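Local coordinates for 2-polyprenyl-6-methoxyphenol hydroxylase-like FAD-dependent oxidoreductase (Streptomyces sp. NRRL 11266, PDB 6UI5), which binds flavin-adenine dinucleotide and probably works as a flavin-dependent oxidoreductase of the aromatic-ring hydroxylase family, with a thioredoxin-like region near its C terminus, at residues Cys19-Arg24 against Trp309-Glu314; Gly182-Asn187 against Met217-Ala222; Ala192-Gly197 against Thr249-Lys254; Glu423-Gly428 against Leu466-Asp471. All coordinates share one frame; numbering follows the deposited sequence.

Contact 1 (Cys19-Arg24 against Trp309-Glu314); sequences CELAMR and WKIAAE. Unlike the reference sequence in segment 309-314: Glu314 (reference Asp).
Arg24 lies alongside Trp309, its guanidinium covered on one face by the CB of the tryptophan, which sits over the centre of the group, 3.5 Å from Arg24 CZ. It is this CB, not the ring, that covers the guanidinium; the indole and guanidinium planes are 52° apart. Further apolar packing comes from the arginine stem, where Arg24 CD meets Ala312 CB at 3.6 Å. The side chains of Leu21 and Ile311 cross obliquely, Leu21 CD2 touching Ile311 CG2 at 3.6 Å. That branch of Ile311 stands anti to the backbone N, which turns it toward the leucine.

Polar bonds within residues 19-24 fix the rotation of the guanidinium. NH1 of Arg24 reaches Glu20 O at 2.8 Å and, in a straighter bond (164°), Glu20 OE2 at 3.2 Å. Both acceptors lie near the guanidinium plane, which leaves the face to Trp309. Glu20 has a second cationic partner in Arg57, whose NE meets OE1, and this probably favours a charged carboxylate.

The pair joins helices 12-22 and 295-316 on one face of the parallel sheet of the FAD-binding domain. Leu21 rests on Val5 and Val7 of strand 5-8, and Ile311 on Tyr150 and Val152 of the adjacent strand 150-153.

Contact 2 (Gly182-Asn187 against Met217-Ala222); sequences GDVAIN and MRVFSA
Gly182, Asp183 and Val184 pair with Val219, Arg218 and Met217 as neighbouring antiparallel strands. Backbone bonds hold the two hydrogen-bonded pairs. Val219 N donates to Gly182 O at 2.8 Å and Met217 N to Val184 O at 2.9 Å, while the return bonds, Gly182 N to Val219 O and Val184 N to Met217 O, are weak. Between them lies the non-hydrogen-bonded pair Asp183-Arg218, its CA atoms only 4.2 Å apart. CA-H...O contacts reinforce the pairing, among them Asp183 CA to Met217 O at 3.1 Å. Farther along strand 216-225, Phe220 touches the FAD.

A salt bridge occupies the face carrying Asp183 and Arg218. Arg218 leaves the backbone with CG anti to its N and bends at chi3 (-64°), which swings NE onto Asp183 OD1 at 2.9 Å. The bond is bent, 135° at the hydrogen, and arrives on the syn side of the carboxylate, whose plane is turned 50° from the guanidinium. NH2 adds a weak bond to the same oxygen.

Val184, Met217 and Val219 share the other face. Val184 CG2 meets Val219 CG1 at 4.2 Å, the two side chains nearly at right angles, and Leu241 of helix 238-249 covers both valines. Ile186, just past the strand, adds its CG2 against Met217 CB at 4.0 Å.

The chemistry is thus two-sided: an apolar face packs against helix 238-249, while a buried ion pair on the other face probably keeps both partners charged.

Contact 3 (Ala192-Gly197 against Thr249-Lys254); sequences APEQYG and TGKELK. Unlike the reference sequence in segment 192-197: Pro193 (reference Arg).
The flat amide of Gln195 reaches in among residues 249-254. Leu253 CD1 and Lys251 CB lie on opposite sides of its plane, but both are displaced laterally and neither sits over the group. The NE2 edge is met nearly in plane by the backbone carbon Glu252 C and the methyl Thr249 CG2, each 3.6 Å from Gln195 NE2. None of these is a hydrogen bond; the amide is held across this interface by packing. The chain is extended beyond CG, which carries the amide past Thr249. The Glu194 side chain crosses that of Lys251 at about a right angle, placing its carboxylate OE2 3.1 Å from Lys251 CD. Lys251 NZ is 4.6 Å from Glu194 OE2, so the opposite charges attract at best loosely.

Thr249 touches both Glu194 and Gln195. With OG1 anti to the backbone N (chi1 -175°), the hydroxyl oxygen rests 3.3 Å from both Glu194 CB and Gln195 CG.

Gln195 also packs on Phe207 and Val245. Gly250, with positive phi, ends helix 238-249, and the loop that follows docks on the one after strand 176-185: a partly buried loop-to-loop contact flanking the antiparallel sheet of the FAD-binding domain.

Contact 4 (Glu423-Gly428 against Leu466-Asp471); sequences ETLQSG and LLLRPD
Leu425 packs against Leu468 and the Arg469-Pro470 backbone in a buried, mainly apolar contact, where the turn before strand 430-434 meets the end of strand 465-468. The two leucines cross at about a right angle, Leu425 CD1 to Leu468 CD1 at 4.0 Å. The other methyl of Leu425, CD2, lies 3.2 Å from Arg469 O, a close fit, and 3.7 Å from Pro470 O. At the far end of the turn, Gly428 O rests 3.7 Å from Pro470 CB. This same carbonyl accepts a hydrogen bond from Arg24 NH2, and Pro470 O one from Arg57 NH2, so neither buried oxygen relies on the contact itself.

On either side of Pro470 in sequence, Arg469 and Asp471 form a side-on salt bridge that spans the proline, Arg469 NE to Asp471 OD1 at 3.3 Å and NH2 to OD2, both acceptors close to the guanidinium plane. Glu330 takes NH1, and Trp494 adds a cation-pi contact.

Strands 430-434 and 465-468 are antiparallel neighbours, with Val431 touching both leucines. The turn closes over the end of a four-stranded mixed sheet, consistent with a thioredoxin-like C-terminal region, on the side where it meets the FAD-binding domain.

Overall arrangement
From the N terminus, residues 19-24 open contact 1, which closes only at 309-314 and so spans most of the FAD-binding domain. Inside that long loop, contact 2 opens at 182-187 and contact 3 at 192-197; contact 2 then closes at 217-222 before contact 3 does at 249-254, so the two cross. They adjoin, with Met217 CE packing on Leu253 CD1, and tie the antiparallel sheet to its helix and loops. Contact 1 lies on the other side of the chain's centre, about 38 Å from contact 2 between centres. Contact 4 follows in series, within the C-terminal region, yet touches contact 1 through Trp309 and Pro470, linking the two regions.

Contact 1 (Cys19-Arg24 against Trp309-Glu314)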
loop_
_atom_site.group_PDB
_atom_site.type_symbol
_atom_site.label_atom_id
_atom_site.label_comp_id
_atom_site.label_asym_id
_atom_site.label_seq_id
_atom_site.Cartn_x
_atom_site.Cartn_y
_atom_site.Cartn_z
ATOM N N CYS A 19 4.384 -4.393 37.586
ATOM C CA CYS A 19 4.787 -5.788 37.749
ATOM C C CYS A 19 6.215 -6.013 37.254
ATOM O O CYS A 19 7.023 -6.660 37.942
ATOM C CB CYS A 19 3.818 -6.710 37.026
ATOM S SG CYS A 19 2.203 -6.808 37.783
ATOM N N GLU A 20 6.547 -5.496 36.054
ATOM C CA GLU A 20 7.919 -5.642 35.555
ATOM C C GLU A 20 8.928 -5.011 36.518
ATOM O O GLU A 20 10.074 -5.470 36.612
ATOM C CB GLU A 20 8.076 -4.998 34.180
ATOM C CG GLU A 20 7.298 -5.606 32.968
ATOM C CD GLU A 20 7.567 -7.102 32.676
ATOM O OE1 GLU A 20 6.586 -7.844 32.422
ATOM O OE2 GLU A 20 8.744 -7.539 32.661
ATOM N N LEU A 21 8.526 -3.964 37.248
ATOM C CA LEU A 21 9.461 -3.327 38.169
ATOM C C LEU A 21 9.542 -4.081 39.497
ATOM O O LEU A 21 10.626 -4.190 40.089
ATOM C CB LEU A 21 9.063 -1.873 38.398
ATOM C CG LEU A 21 9.209 -0.909 37.220
ATOM C CD1 LEU A 21 8.688 0.515 37.553
ATOM C CD2 LEU A 21 10.659 -0.862 36.811
ATOM N N ALA A 22 8.415 -4.632 39.954
ATOM C CA ALA A 22 8.336 -5.234 41.280
ATOM C C ALA A 22 8.836 -6.665 41.282
ATOM O O ALA A 22 9.384 -7.126 42.290
ATOM C CB ALA A 22 6.899 -5.203 41.795
ATOM N N MET A 23 8.632 -7.396 40.183
ATOM C CA MET A 23 9.206 -8.734 40.107
ATOM C C MET A 23 10.728 -8.698 40.203
ATOM O O MET A 23 11.341 -9.713 40.557
ATOM C CB MET A 23 8.765 -9.427 38.825
ATOM C CG MET A 23 9.584 -9.039 37.575
ATOM S SD MET A 23 8.980 -9.984 36.157
ATOM C CE MET A 23 7.204 -9.906 36.524
ATOM N N ARG A 24 11.345 -7.545 39.922
ATOM C CA ARG A 24 12.783 -7.360 40.044
ATOM C C ARG A 24 13.163 -6.560 41.297
ATOM O O ARG A 24 14.240 -5.952 41.342
ATOM C CB ARG A 24 13.333 -6.703 38.769
ATOM C CG ARG A 24 12.871 -7.420 37.455
ATOM C CD ARG A 24 13.552 -6.888 36.185
ATOM N NE ARG A 24 13.350 -7.799 35.061
ATOM C CZ ARG A 24 12.244 -7.825 34.322
ATOM N NH1 ARG A 24 11.264 -6.971 34.604
ATOM N NH2 ARG A 24 12.119 -8.672 33.289
ATOM N N TRP A 309 12.760 -3.591 33.149
ATOM C CA TRP A 309 13.980 -4.407 33.054
ATOM C C TRP A 309 15.100 -3.433 32.706
ATOM O O TRP A 309 16.109 -3.369 33.421
ATOM C CB TRP A 309 13.894 -5.621 32.097
ATOM C CG TRP A 309 14.270 -5.462 30.582
ATOM C CD1 TRP A 309 13.406 -5.407 29.528
ATOM C CD2 TRP A 309 15.591 -5.400 30.010
ATOM N NE1 TRP A 309 14.094 -5.271 28.335
ATOM C CE2 TRP A 309 15.438 -5.272 28.605
ATOM C CE3 TRP A 309 16.885 -5.438 30.547
ATOM C CZ2 TRP A 309 16.535 -5.176 27.729
ATOM C CZ3 TRP A 309 17.982 -5.351 29.671
ATOM C CH2 TRP A 309 17.791 -5.224 28.280
ATOM N N LYS A 310 14.889 -2.568 31.713
ATOM C CA LYS A 310 15.866 -1.504 31.499
ATOM C C LYS A 310 15.952 -0.581 32.710
ATOM O O LYS A 310 17.049 -0.346 33.235
ATOM C CB LYS A 310 15.538 -0.736 30.236
ATOM C CG LYS A 310 15.297 -1.688 29.102
ATOM C CD LYS A 310 15.481 -1.036 27.780
ATOM C CE LYS A 310 14.965 -1.965 26.738
ATOM N NZ LYS A 310 14.837 -1.281 25.436
ATOM N N ILE A 311 14.808 -0.067 33.191
ATOM C CA ILE A 311 14.833 0.704 34.431
ATOM C C ILE A 311 15.402 -0.140 35.562
ATOM O O ILE A 311 16.243 0.325 36.348
ATOM C CB ILE A 311 13.431 1.233 34.805
ATOM C CG1 ILE A 311 13.120 2.547 34.120
ATOM C CG2 ILE A 311 13.387 1.498 36.300
ATOM C CD1 ILE A 311 11.759 3.048 34.445
ATOM N N ALA A 312 14.951 -1.397 35.674
ATOM C CA ALA A 312 15.454 -2.225 36.774
ATOM C C ALA A 312 16.967 -2.383 36.688
ATOM O O ALA A 312 17.672 -2.278 37.703
ATOM C CB ALA A 312 14.776 -3.593 36.784
ATOM N N ALA A 313 17.484 -2.598 35.474
ATOM C CA ALA A 313 18.928 -2.682 35.286
ATOM C C ALA A 313 19.620 -1.404 35.739
ATOM O O ALA A 313 20.666 -1.457 36.397
ATOM C CB ALA A 313 19.260 -2.969 33.819
ATOM N N GLU A 314 19.068 -0.246 35.385
ATOM C CA GLU A 314 19.691 0.999 35.816
ATOM C C GLU A 314 19.675 1.120 37.330
ATOM O O GLU A 314 20.684 1.488 37.943
ATOM C CB GLU A 314 18.997 2.196 35.187
ATOM C CG GLU A 314 19.563 3.500 35.690
ATOM C CD GLU A 314 20.883 3.850 35.051
ATOM O OE1 GLU A 314 21.674 4.577 35.702
ATOM O OE2 GLU A 314 21.120 3.399 33.903
#

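Contact 2 (Gly182-Asn187 against Met217-Ala222)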
loop_
_atom_site.group_PDB
_atom_site.type_symbol
_atom_site.label_atom_id
_atom_site.label_comp_id
_atom_site.label_asym_id
_atom_site.label_seq_id
_atom_site.Cartn_x
_atom_site.Cartn_y
_atom_site.Cartn_z
ATOM N N GLY A 182 -19.712 0.397 25.803
ATOM C CA GLY A 182 -20.028 0.025 27.164
ATOM C C GLY A 182 -20.912 -1.205 27.157
ATOM O O GLY A 182 -21.064 -1.867 26.135
ATOM N N ASP A 183 -21.501 -1.493 28.327
ATOM C CA ASP A 183 -22.355 -2.662 28.524
ATOM C C ASP A 183 -23.765 -2.244 28.938
ATOM O O ASP A 183 -23.968 -1.658 30.009
ATOM C CB ASP A 183 -21.766 -3.614 29.558
ATOM C CG ASP A 183 -20.259 -3.852 29.343
ATOM O OD1 ASP A 183 -19.927 -4.705 28.492
ATOM O OD2 ASP A 183 -19.422 -3.240 30.045
ATOM N N VAL A 184 -24.730 -2.549 28.099
ATOM C CA VAL A 184 -26.138 -2.450 28.453
ATOM C C VAL A 184 -26.574 -3.757 29.098
ATOM O O VAL A 184 -26.066 -4.831 28.776
ATOM C CB VAL A 184 -27.005 -2.125 27.214
ATOM C CG1 VAL A 184 -26.497 -0.881 26.520
ATOM C CG2 VAL A 184 -27.041 -3.327 26.264
ATOM N N ALA A 185 -27.513 -3.675 30.031
ATOM C CA ALA A 185 -28.305 -4.848 30.346
ATOM C C ALA A 185 -29.510 -4.882 29.428
ATOM O O ALA A 185 -30.097 -3.852 29.096
ATOM C CB ALA A 185 -28.754 -4.889 31.798
ATOM N N ILE A 186 -29.853 -6.085 28.998
ATOM C CA ILE A 186 -30.768 -6.272 27.890
ATOM C C ILE A 186 -30.921 -7.774 27.754
ATOM O O ILE A 186 -29.947 -8.522 27.912
ATOM C CB ILE A 186 -30.240 -5.589 26.606
ATOM C CG1 ILE A 186 -31.360 -5.384 25.603
ATOM C CG2 ILE A 186 -29.117 -6.376 25.971
ATOM C CD1 ILE A 186 -32.522 -4.788 26.248
ATOM N N ASN A 187 -32.149 -8.233 27.542
ATOM C CA ASN A 187 -32.397 -9.640 27.274
ATOM C C ASN A 187 -31.421 -10.107 26.192
ATOM O O ASN A 187 -30.806 -9.277 25.515
ATOM C CB ASN A 187 -33.870 -9.809 26.875
ATOM C CG ASN A 187 -34.334 -11.244 26.902
ATOM O OD1 ASN A 187 -33.586 -12.151 27.262
ATOM N ND2 ASN A 187 -35.590 -11.458 26.528
ATOM N N MET A 217 -24.891 -7.133 27.438
ATOM C CA MET A 217 -24.245 -7.086 26.134
ATOM C C MET A 217 -23.293 -5.904 26.092
ATOM O O MET A 217 -23.603 -4.824 26.605
ATOM C CB MET A 217 -25.276 -6.978 25.008
ATOM C CG MET A 217 -24.688 -7.050 23.628
ATOM S SD MET A 217 -25.920 -7.118 22.307
ATOM C CE MET A 217 -26.398 -5.412 22.130
ATOM N N ARG A 218 -22.117 -6.124 25.506
ATOM C CA ARG A 218 -21.203 -5.033 25.197
ATOM C C ARG A 218 -21.526 -4.499 23.812
ATOM O O ARG A 218 -21.845 -5.266 22.897
ATOM C CB ARG A 218 -19.745 -5.483 25.265
ATOM C CG ARG A 218 -18.745 -4.430 24.836
ATOM C CD ARG A 218 -17.417 -4.747 25.449
ATOM N NE ARG A 218 -17.514 -4.665 26.890
ATOM C CZ ARG A 218 -16.642 -5.183 27.743
ATOM N NH1 ARG A 218 -15.564 -5.847 27.310
ATOM N NH2 ARG A 218 -16.850 -5.011 29.046
ATOM N N VAL A 219 -21.484 -3.174 23.675
ATOM C CA VAL A 219 -21.948 -2.499 22.468
ATOM C C VAL A 219 -20.897 -1.491 22.028
ATOM O O VAL A 219 -20.317 -0.782 22.858
ATOM C CB VAL A 219 -23.305 -1.813 22.694
ATOM C CG1 VAL A 219 -24.301 -2.840 23.166
ATOM C CG2 VAL A 219 -23.190 -0.707 23.735
ATOM N N PHE A 220 -20.629 -1.449 20.726
ATOM C CA PHE A 220 -19.621 -0.551 20.182
ATOM C C PHE A 220 -20.126 0.044 18.881
ATOM O O PHE A 220 -20.629 -0.679 18.016
ATOM C CB PHE A 220 -18.294 -1.275 19.945
ATOM C CG PHE A 220 -17.232 -0.401 19.372
ATOM C CD1 PHE A 220 -16.447 0.397 20.197
ATOM C CD2 PHE A 220 -17.024 -0.357 18.003
ATOM C CE1 PHE A 220 -15.469 1.221 19.669
ATOM C CE2 PHE A 220 -16.052 0.453 17.468
ATOM C CZ PHE A 220 -15.274 1.248 18.304
ATOM N N SER A 221 -19.986 1.355 18.743
ATOM C CA SER A 221 -20.341 2.044 17.513
ATOM C C SER A 221 -19.177 2.916 17.065
ATOM O O SER A 221 -18.458 3.493 17.885
ATOM C CB SER A 221 -21.586 2.919 17.702
ATOM O OG SER A 221 -21.295 3.947 18.636
ATOM N N ALA A 222 -19.026 3.044 15.755
ATOM C CA ALA A 222 -17.934 3.814 15.165
ATOM C C ALA A 222 -18.455 4.503 13.915
ATOM O O ALA A 222 -18.849 3.836 12.952
ATOM C CB ALA A 222 -16.747 2.921 14.822
#

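Contact 3 (Ala192-Gly197 against Thr249-Lys254)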
loop_
_atom_site.group_PDB
_atom_site.type_symbol
_atom_site.label_atom_id
_atom_site.label_comp_id
_atom_site.label_asym_id
_atom_site.label_seq_id
_atom_site.Cartn_x
_atom_site.Cartn_y
_atom_site.Cartn_z
ATOM N N ALA A 192 -31.658 -9.540 20.149
ATOM C CA ALA A 192 -30.461 -9.263 19.388
ATOM C C ALA A 192 -30.688 -9.909 18.030
ATOM O O ALA A 192 -30.725 -11.139 17.925
ATOM C CB ALA A 192 -29.215 -9.809 20.087
ATOM N N PRO A 193 -30.933 -9.116 16.999
ATOM C CA PRO A 193 -31.220 -9.671 15.666
ATOM C C PRO A 193 -30.067 -9.494 14.695
ATOM O O PRO A 193 -29.096 -10.237 14.692
ATOM C CB PRO A 193 -32.434 -8.851 15.219
ATOM C CG PRO A 193 -32.252 -7.508 15.925
ATOM C CD PRO A 193 -31.524 -7.782 17.202
ATOM N N GLU A 194 -30.261 -8.529 13.790
ATOM C CA GLU A 194 -29.162 -7.876 13.085
ATOM C C GLU A 194 -28.032 -7.531 14.037
ATOM O O GLU A 194 -26.860 -7.805 13.746
ATOM C CB GLU A 194 -29.655 -6.581 12.428
ATOM C CG GLU A 194 -30.806 -6.690 11.449
ATOM C CD GLU A 194 -32.102 -7.120 12.124
ATOM O OE1 GLU A 194 -32.588 -8.216 11.784
ATOM O OE2 GLU A 194 -32.599 -6.406 13.017
ATOM N N GLN A 195 -28.374 -6.968 15.204
ATOM C CA GLN A 195 -27.431 -6.314 16.108
ATOM C C GLN A 195 -26.490 -7.317 16.759
ATOM O O GLN A 195 -25.829 -7.007 17.756
ATOM C CB GLN A 195 -28.196 -5.511 17.162
ATOM C CG GLN A 195 -29.448 -4.789 16.642
ATOM C CD GLN A 195 -30.476 -4.503 17.739
ATOM O OE1 GLN A 195 -30.592 -5.259 18.721
ATOM N NE2 GLN A 195 -31.262 -3.424 17.554
ATOM N N TYR A 196 -26.406 -8.512 16.188
ATOM C CA TYR A 196 -25.488 -9.536 16.641
ATOM C C TYR A 196 -24.298 -9.571 15.695
ATOM O O TYR A 196 -24.468 -9.592 14.471
ATOM C CB TYR A 196 -26.175 -10.897 16.705
ATOM C CG TYR A 196 -25.336 -11.917 17.414
ATOM C CD1 TYR A 196 -24.758 -11.623 18.641
ATOM C CD2 TYR A 196 -25.105 -13.168 16.862
ATOM C CE1 TYR A 196 -23.977 -12.546 19.296
ATOM C CE2 TYR A 196 -24.325 -14.100 17.518
ATOM C CZ TYR A 196 -23.767 -13.781 18.732
ATOM O OH TYR A 196 -22.992 -14.703 19.385
ATOM N N GLY A 197 -23.101 -9.551 16.262
ATOM C CA GLY A 197 -21.910 -9.485 15.450
ATOM C C GLY A 197 -21.752 -8.114 14.834
ATOM O O GLY A 197 -22.682 -7.293 14.860
ATOM N N THR A 249 -28.040 -0.108 12.928
ATOM C CA THR A 249 -28.614 -1.418 12.636
ATOM C C THR A 249 -29.915 -1.309 11.841
ATOM O O THR A 249 -30.233 -2.209 11.056
ATOM C CB THR A 249 -28.847 -2.201 13.931
ATOM O OG1 THR A 249 -29.309 -3.522 13.620
ATOM C CG2 THR A 249 -29.908 -1.535 14.764
ATOM N N GLY A 250 -30.673 -0.228 12.011
ATOM C CA GLY A 250 -31.977 -0.090 11.392
ATOM C C GLY A 250 -33.146 -0.394 12.309
ATOM O O GLY A 250 -34.256 0.087 12.062
ATOM N N LYS A 251 -32.931 -1.180 13.350
ATOM C CA LYS A 251 -33.942 -1.475 14.350
ATOM C C LYS A 251 -33.579 -0.763 15.648
ATOM O O LYS A 251 -32.569 -0.065 15.733
ATOM C CB LYS A 251 -34.060 -2.988 14.540
ATOM C CG LYS A 251 -34.967 -3.675 13.530
ATOM C CD LYS A 251 -35.234 -5.106 13.964
ATOM C CE LYS A 251 -36.646 -5.567 13.615
ATOM N NZ LYS A 251 -37.007 -6.831 14.335
ATOM N N GLU A 252 -34.400 -0.932 16.682
ATOM C CA GLU A 252 -34.029 -0.379 17.975
ATOM C C GLU A 252 -33.861 -1.475 19.015
ATOM O O GLU A 252 -34.537 -2.506 18.989
ATOM C CB GLU A 252 -35.020 0.666 18.489
ATOM C CG GLU A 252 -34.394 1.481 19.621
ATOM C CD GLU A 252 -35.062 2.804 19.861
ATOM O OE1 GLU A 252 -34.487 3.617 20.616
ATOM O OE2 GLU A 252 -36.152 3.034 19.299
ATOM N N LEU A 253 -32.941 -1.202 19.935
ATOM C CA LEU A 253 -32.546 -2.108 20.996
ATOM C C LEU A 253 -33.547 -2.018 22.142
ATOM O O LEU A 253 -33.824 -0.923 22.636
ATOM C CB LEU A 253 -31.144 -1.702 21.450
ATOM C CG LEU A 253 -30.398 -2.274 22.633
ATOM C CD1 LEU A 253 -29.570 -3.462 22.158
ATOM C CD2 LEU A 253 -29.515 -1.164 23.166
ATOM N N LYS A 254 -34.075 -3.162 22.579
ATOM C CA LYS A 254 -35.158 -3.179 23.562
ATOM C C LYS A 254 -34.646 -2.791 24.950
ATOM O O LYS A 254 -34.990 -3.435 25.947
ATOM C CB LYS A 254 -35.817 -4.565 23.576
ATOM C CG LYS A 254 -37.207 -4.663 24.203
ATOM C CD LYS A 254 -37.694 -6.113 24.189
ATOM C CE LYS A 254 -36.815 -6.998 25.074
ATOM N NZ LYS A 254 -36.908 -8.450 24.745
#

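Contact 4 (Glu423-Gly428 against Leu466-Asp471)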
loop_
_atom_site.group_PDB
_atom_site.type_symbol
_atom_site.label_atom_id
_atom_site.label_comp_id
_atom_site.label_asym_id
_atom_site.label_seq_id
_atom_site.Cartn_x
_atom_site.Cartn_y
_atom_site.Cartn_z
ATOM N N GLU A 423 7.833 -19.321 28.813
ATOM C CA GLU A 423 7.914 -19.592 30.249
ATOM C C GLU A 423 9.336 -19.488 30.836
ATOM O O GLU A 423 9.463 -19.266 32.051
ATOM C CB GLU A 423 7.337 -20.978 30.545
ATOM C CG GLU A 423 5.895 -21.147 30.079
ATOM C CD GLU A 423 5.352 -22.560 30.315
ATOM O OE1 GLU A 423 4.774 -23.139 29.369
ATOM O OE2 GLU A 423 5.503 -23.095 31.442
ATOM N N THR A 424 10.405 -19.656 30.033
ATOM C CA THR A 424 11.751 -19.610 30.608
ATOM C C THR A 424 12.112 -18.216 31.092
ATOM O O THR A 424 12.957 -18.075 31.983
ATOM C CB THR A 424 12.822 -20.068 29.600
ATOM O OG1 THR A 424 12.918 -19.126 28.524
ATOM C CG2 THR A 424 12.518 -21.439 29.047
ATOM N N LEU A 425 11.517 -17.177 30.511
ATOM C CA LEU A 425 11.738 -15.803 30.971
ATOM C C LEU A 425 10.953 -15.420 32.251
ATOM O O LEU A 425 11.001 -14.249 32.642
ATOM C CB LEU A 425 11.398 -14.812 29.852
ATOM C CG LEU A 425 12.215 -14.951 28.555
ATOM C CD1 LEU A 425 11.349 -15.361 27.336
ATOM C CD2 LEU A 425 12.938 -13.669 28.254
ATOM N N GLN A 426 10.285 -16.345 32.949
ATOM C CA GLN A 426 9.454 -15.912 34.078
ATOM C C GLN A 426 10.264 -15.426 35.263
ATOM O O GLN A 426 9.710 -14.727 36.117
ATOM C CB GLN A 426 8.524 -17.029 34.555
ATOM C CG GLN A 426 7.460 -17.341 33.530
ATOM C CD GLN A 426 6.503 -18.412 33.980
ATOM O OE1 GLN A 426 6.400 -18.713 35.166
ATOM N NE2 GLN A 426 5.766 -18.975 33.030
ATOM N N SER A 427 11.544 -15.785 35.356
ATOM C CA SER A 427 12.357 -15.256 36.450
ATOM C C SER A 427 12.640 -13.757 36.313
ATOM O O SER A 427 13.206 -13.157 37.239
ATOM C CB SER A 427 13.665 -16.034 36.536
ATOM O OG SER A 427 14.288 -16.105 35.261
ATOM N N GLY A 428 12.264 -13.142 35.193
ATOM C CA GLY A 428 12.602 -11.763 34.922
ATOM C C GLY A 428 13.984 -11.530 34.336
ATOM O O GLY A 428 14.347 -10.369 34.089
ATOM N N LEU A 466 20.644 -19.701 21.546
ATOM C CA LEU A 466 20.000 -18.390 21.411
ATOM C C LEU A 466 20.137 -17.637 22.723
ATOM O O LEU A 466 20.175 -18.234 23.811
ATOM C CB LEU A 466 18.505 -18.463 21.025
ATOM C CG LEU A 466 18.013 -19.246 19.777
ATOM C CD1 LEU A 466 17.586 -20.664 20.110
ATOM C CD2 LEU A 466 16.916 -18.570 18.994
ATOM N N LEU A 467 20.221 -16.318 22.617
ATOM C CA LEU A 467 20.239 -15.457 23.791
ATOM C C LEU A 467 19.009 -14.554 23.774
ATOM O O LEU A 467 18.763 -13.853 22.782
ATOM C CB LEU A 467 21.514 -14.630 23.838
ATOM C CG LEU A 467 21.656 -13.596 24.948
ATOM C CD1 LEU A 467 21.989 -14.229 26.332
ATOM C CD2 LEU A 467 22.708 -12.531 24.518
ATOM N N LEU A 468 18.221 -14.595 24.847
ATOM C CA LEU A 468 17.009 -13.779 24.933
ATOM C C LEU A 468 17.232 -12.666 25.933
ATOM O O LEU A 468 17.705 -12.910 27.052
ATOM C CB LEU A 468 15.797 -14.603 25.355
ATOM C CG LEU A 468 15.587 -15.893 24.572
ATOM C CD1 LEU A 468 14.473 -16.734 25.247
ATOM C CD2 LEU A 468 15.271 -15.612 23.100
ATOM N N ARG A 469 16.929 -11.448 25.517
ATOM C CA ARG A 469 16.828 -10.352 26.467
ATOM C C ARG A 469 15.622 -10.519 27.396
ATOM O O ARG A 469 14.683 -11.267 27.096
ATOM C CB ARG A 469 16.730 -9.018 25.740
ATOM C CG ARG A 469 17.594 -8.922 24.473
ATOM C CD ARG A 469 17.607 -7.482 24.034
ATOM N NE ARG A 469 16.264 -6.866 24.149
ATOM C CZ ARG A 469 15.909 -5.704 23.604
ATOM N NH1 ARG A 469 16.795 -4.967 22.903
ATOM N NH2 ARG A 469 14.668 -5.262 23.768
ATOM N N PRO A 470 15.652 -9.856 28.557
ATOM C CA PRO A 470 14.578 -10.059 29.541
ATOM C C PRO A 470 13.178 -9.808 28.998
ATOM O O PRO A 470 12.215 -10.326 29.570
ATOM C CB PRO A 470 14.933 -9.074 30.664
ATOM C CG PRO A 470 16.416 -8.931 30.578
ATOM C CD PRO A 470 16.732 -9.000 29.099
ATOM N N ASP A 471 13.030 -9.057 27.911
ATOM C CA ASP A 471 11.735 -8.885 27.292
ATOM C C ASP A 471 11.440 -9.932 26.216
ATOM O O ASP A 471 10.522 -9.740 25.414
ATOM C CB ASP A 471 11.622 -7.471 26.729
ATOM C CG ASP A 471 12.729 -7.135 25.756
ATOM O OD1 ASP A 471 13.438 -8.056 25.307
ATOM O OD2 ASP A 471 12.858 -5.938 25.404
#